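Local coordinates for protein ANGPTL4 C-terminal chain (Homo sapiens, PDB 6U1U) that inhibits lipoprotein lipase and so regulates triglyceride clearance from the blood, this piece being its C-terminal fibrinogen-like domain, held here with palmitic acid, at residues 42-47 against 174-179. Residues are numbered along the deposited sequence; the frame is centred on the assembly and turned at random.
Sequences VIQRRH and NLNGQY
Gln44 and Arg46, two residues apart on strand 38-46 of the fibrinogen C-terminal fold, reach from the main antiparallel sheet into a type I beta turn, Asn174 to Gly177. The Gln44 and Asn176 side chains run antiparallel past one another, their amide planes 42° apart. Gln44 CG lies anti to the backbone N (chi1 -173°) and the chain bends at chi2, bringing NE2 within 3.0 Å of Asn176 OD1 in a nearly straight hydrogen bond. The acceptor lies in the Gln44 amide plane, whereas the donor is tilted 25° from the carbonyl plane of Asn176. NE2 also sits 2.9 Å from Leu175 O. The other ends of both amides are held outside the pair, Gln44 OE1 by Thr209 OG1 and Asn176 ND2 by Gly164 O, so each buried amide bridges two parts of the domain. A leucine in place of Gln44 would probably leave Asn176 OD1 without this donor and Thr209 without its amide acceptor. Arg46 runs alongside, bent at its third torsion, and brings its guanidinium edge-on to the turn: NH1 donates to Leu175 O at 3.2 Å, nearly straight and in the guanidinium plane, but from above the Leu175 carbonyl plane. Gly177 O also lies at this edge, its approach to NH1 too short to be trusted in detail, and takes a weak hydrogen bond from NH2 at 2.8 Å. Phe53 adds a cation-pi contact to the same guanidinium. Within the turn, Asn174 OD1 accepts from Asn176 N at 2.9 Å, forming an Asx turn. Leu175 continues onto Val91 and Leu93 of strand 87-94, its side chain about 6 Å from the bound palmitic acid. Where the strand gives way to loop, Tyr179 OH, hydrogen-bonded to Gln207 O, stands 3.2 Å from His47 O.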
ATOM      1  N   VAL A  42       5.471  -6.170   6.417  1.00 17.44           N
ATOM      2  CA  VAL A  42       5.535  -5.750   5.017  1.00 16.87           C
ATOM      3  C   VAL A  42       4.179  -6.059   4.388  1.00 17.36           C
ATOM      4  O   VAL A  42       3.738  -7.209   4.407  1.00 17.51           O
ATOM      5  CB  VAL A  42       6.646  -6.492   4.259  1.00 18.41           C
ATOM      6  CG1 VAL A  42       6.624  -6.059   2.768  1.00 20.69           C
ATOM      7  CG2 VAL A  42       8.022  -6.227   4.920  1.00 22.44           C
ATOM      8  N   ILE A  43       3.511  -5.043   3.824  1.00 16.21           N
ATOM      9  CA  ILE A  43       2.193  -5.278   3.241  1.00 15.96           C
ATOM     10  C   ILE A  43       2.204  -5.273   1.725  1.00 16.82           C
ATOM     11  O   ILE A  43       1.198  -5.685   1.115  1.00 17.26           O
ATOM     12  CB  ILE A  43       1.147  -4.283   3.780  1.00 16.19           C
ATOM     13  CG1 ILE A  43       1.365  -2.874   3.218  1.00 19.30           C
ATOM     14  CG2 ILE A  43       1.202  -4.292   5.304  1.00 17.45           C
ATOM     15  CD1 ILE A  43       0.161  -1.886   3.563  1.00 18.43           C
ATOM     16  N   GLN A  44       3.300  -4.863   1.103  1.00 16.61           N
ATOM     17  CA  GLN A  44       3.380  -4.834  -0.352  1.00 15.60           C
ATOM     18  C   GLN A  44       4.860  -4.805  -0.688  1.00 15.33           C
ATOM     19  O   GLN A  44       5.631  -4.118   0.002  1.00 18.08           O
ATOM     20  CB  GLN A  44       2.694  -3.584  -0.908  1.00 16.32           C
ATOM     21  CG  GLN A  44       2.601  -3.578  -2.467  1.00 16.56           C
ATOM     22  CD  GLN A  44       3.616  -2.649  -3.155  1.00 17.15           C
ATOM     23  OE1 GLN A  44       4.719  -2.455  -2.665  1.00 18.57           O
ATOM     24  NE2 GLN A  44       3.242  -2.087  -4.322  1.00 18.60           N
ATOM     25  N   ARG A  45       5.245  -5.524  -1.747  1.00 16.46           N
ATOM     26  CA  ARG A  45       6.639  -5.486  -2.192  1.00 18.12           C
ATOM     27  C   ARG A  45       6.677  -5.772  -3.684  1.00 20.15           C
ATOM     28  O   ARG A  45       6.056  -6.739  -4.145  1.00 20.48           O
ATOM     29  CB  ARG A  45       7.476  -6.535  -1.413  1.00 20.93           C
ATOM     30  CG  ARG A  45       8.947  -6.579  -1.811  1.00 24.53           C
ATOM     31  CD  ARG A  45       9.758  -7.373  -0.751  1.00 25.60           C
ATOM     32  NE  ARG A  45       9.448  -8.787  -0.884  1.00 29.31           N
ATOM     33  CZ  ARG A  45       9.752  -9.721   0.022  1.00 30.43           C
ATOM     34  NH1 ARG A  45      10.379  -9.370   1.160  1.00 29.64           N
ATOM     35  NH2 ARG A  45       9.433 -10.989  -0.218  1.00 23.88           N
ATOM     36  N   ARG A  46       7.353  -4.898  -4.437  1.00 20.23           N
ATOM     37  CA  ARG A  46       7.483  -5.040  -5.914  1.00 20.83           C
ATOM     38  C   ARG A  46       8.932  -4.729  -6.293  1.00 21.29           C
ATOM     39  O   ARG A  46       9.508  -3.808  -5.679  1.00 19.81           O
ATOM     40  CB  ARG A  46       6.505  -4.103  -6.629  1.00 21.17           C
ATOM     41  CG  ARG A  46       5.041  -4.376  -6.316  1.00 23.53           C
ATOM     42  CD  ARG A  46       4.102  -3.629  -7.246  1.00 22.05           C
ATOM     43  NE  ARG A  46       3.957  -4.290  -8.535  1.00 21.36           N
ATOM     44  CZ  ARG A  46       3.205  -3.838  -9.531  1.00 23.89           C
ATOM     45  NH1 ARG A  46       2.523  -2.714  -9.389  1.00 19.79           N
ATOM     46  NH2 ARG A  46       3.137  -4.509 -10.667  1.00 20.19           N
ATOM     47  N   HIS A  47       9.492  -5.449  -7.273  1.00 22.67           N
ATOM     48  CA  HIS A  47      10.893  -5.224  -7.628  1.00 23.62           C
ATOM     49  C   HIS A  47      11.298  -5.779  -8.991  1.00 25.30           C
ATOM     50  O   HIS A  47      12.396  -5.455  -9.461  1.00 27.68           O
ATOM     51  CB  HIS A  47      11.850  -5.816  -6.589  1.00 24.65           C
ATOM     52  CG  HIS A  47      11.517  -7.212  -6.190  1.00 26.76           C
ATOM     53  ND1 HIS A  47      11.095  -7.540  -4.921  1.00 30.55           N
ATOM     54  CD2 HIS A  47      11.515  -8.367  -6.898  1.00 26.52           C
ATOM     55  CE1 HIS A  47      10.853  -8.839  -4.861  1.00 27.85           C
ATOM     56  NE2 HIS A  47      11.107  -9.363  -6.046  1.00 27.63           N
ATOM     57  N   ASN A 174       0.140   5.304  -7.421  1.00 20.08           N
ATOM     58  CA  ASN A 174      -0.399   3.963  -7.575  1.00 19.57           C
ATOM     59  C   ASN A 174       0.782   3.021  -7.530  1.00 18.58           C
ATOM     60  O   ASN A 174       1.477   2.834  -8.542  1.00 20.13           O
ATOM     61  CB  ASN A 174      -1.170   3.796  -8.888  1.00 19.21           C
ATOM     62  CG  ASN A 174      -1.675   2.390  -9.051  1.00 21.35           C
ATOM     63  OD1 ASN A 174      -1.608   1.616  -8.090  1.00 18.37           O
ATOM     64  ND2 ASN A 174      -2.187   2.035 -10.258  1.00 21.11           N
ATOM     65  N   LEU A 175       1.085   2.447  -6.361  1.00 18.61           N
ATOM     66  CA  LEU A 175       2.219   1.549  -6.328  1.00 16.86           C
ATOM     67  C   LEU A 175       1.845   0.138  -6.785  1.00 16.34           C
ATOM     68  O   LEU A 175       2.714  -0.745  -6.840  1.00 17.47           O
ATOM     69  CB  LEU A 175       2.829   1.527  -4.919  1.00 17.79           C
ATOM     70  CG  LEU A 175       3.269   2.925  -4.442  1.00 18.48           C
ATOM     71  CD1 LEU A 175       3.957   2.792  -3.095  1.00 18.61           C
ATOM     72  CD2 LEU A 175       4.194   3.564  -5.461  1.00 20.12           C
ATOM     73  N   ASN A 176       0.584  -0.073  -7.143  1.00 17.38           N
ATOM     74  CA  ASN A 176       0.087  -1.370  -7.573  1.00 17.84           C
ATOM     75  C   ASN A 176      -0.230  -1.375  -9.076  1.00 20.01           C
ATOM     76  O   ASN A 176      -0.983  -2.231  -9.553  1.00 19.25           O
ATOM     77  CB  ASN A 176      -1.155  -1.756  -6.757  1.00 17.11           C
ATOM     78  CG  ASN A 176      -0.811  -2.138  -5.325  1.00 17.41           C
ATOM     79  OD1 ASN A 176       0.322  -2.498  -5.033  1.00 18.43           O
ATOM     80  ND2 ASN A 176      -1.808  -2.056  -4.415  1.00 18.56           N
ATOM     81  N   GLY A 177       0.347  -0.445  -9.839  1.00 17.95           N
ATOM     82  CA  GLY A 177       0.097  -0.409 -11.272  1.00 21.80           C
ATOM     83  C   GLY A 177       0.937  -1.444 -12.027  1.00 22.84           C
ATOM     84  O   GLY A 177       1.565  -2.326 -11.452  1.00 21.76           O
ATOM     85  N   GLN A 178       0.925  -1.325 -13.358  1.00 21.90           N
ATOM     86  CA  GLN A 178       1.606  -2.307 -14.200  1.00 24.69           C
ATOM     87  C   GLN A 178       3.112  -2.078 -14.141  1.00 24.96           C
ATOM     88  O   GLN A 178       3.561  -0.944 -14.262  1.00 23.96           O
ATOM     89  CB  GLN A 178       1.099  -2.184 -15.641  1.00 27.66           C
ATOM     90  CG  GLN A 178       1.521  -3.338 -16.553  1.00 36.72           C
ATOM     91  CD  GLN A 178       0.895  -3.224 -17.943  1.00 39.25           C
ATOM     92  OE1 GLN A 178      -0.169  -2.620 -18.106  1.00 40.28           O
ATOM     93  NE2 GLN A 178       1.566  -3.791 -18.945  1.00 40.53           N
ATOM     94  N   TYR A 179       3.883  -3.148 -13.939  1.00 24.13           N
ATOM     95  CA  TYR A 179       5.335  -3.037 -13.886  1.00 25.09           C
ATOM     96  C   TYR A 179       5.884  -2.826 -15.291  1.00 29.64           C
ATOM     97  O   TYR A 179       5.542  -3.583 -16.203  1.00 28.17           O
ATOM     98  CB  TYR A 179       5.956  -4.301 -13.281  1.00 23.71           C
ATOM     99  CG  TYR A 179       7.377  -4.072 -12.822  1.00 24.83           C
ATOM    100  CD1 TYR A 179       8.442  -4.193 -13.707  1.00 23.68           C
ATOM    101  CD2 TYR A 179       7.659  -3.716 -11.516  1.00 24.52           C
ATOM    102  CE1 TYR A 179       9.753  -3.971 -13.313  1.00 25.04           C
ATOM    103  CE2 TYR A 179       8.987  -3.502 -11.090  1.00 24.07           C
ATOM    104  CZ  TYR A 179      10.028  -3.623 -12.001  1.00 24.44           C
ATOM    105  OH  TYR A 179      11.331  -3.380 -11.613  1.00 24.79           O
TER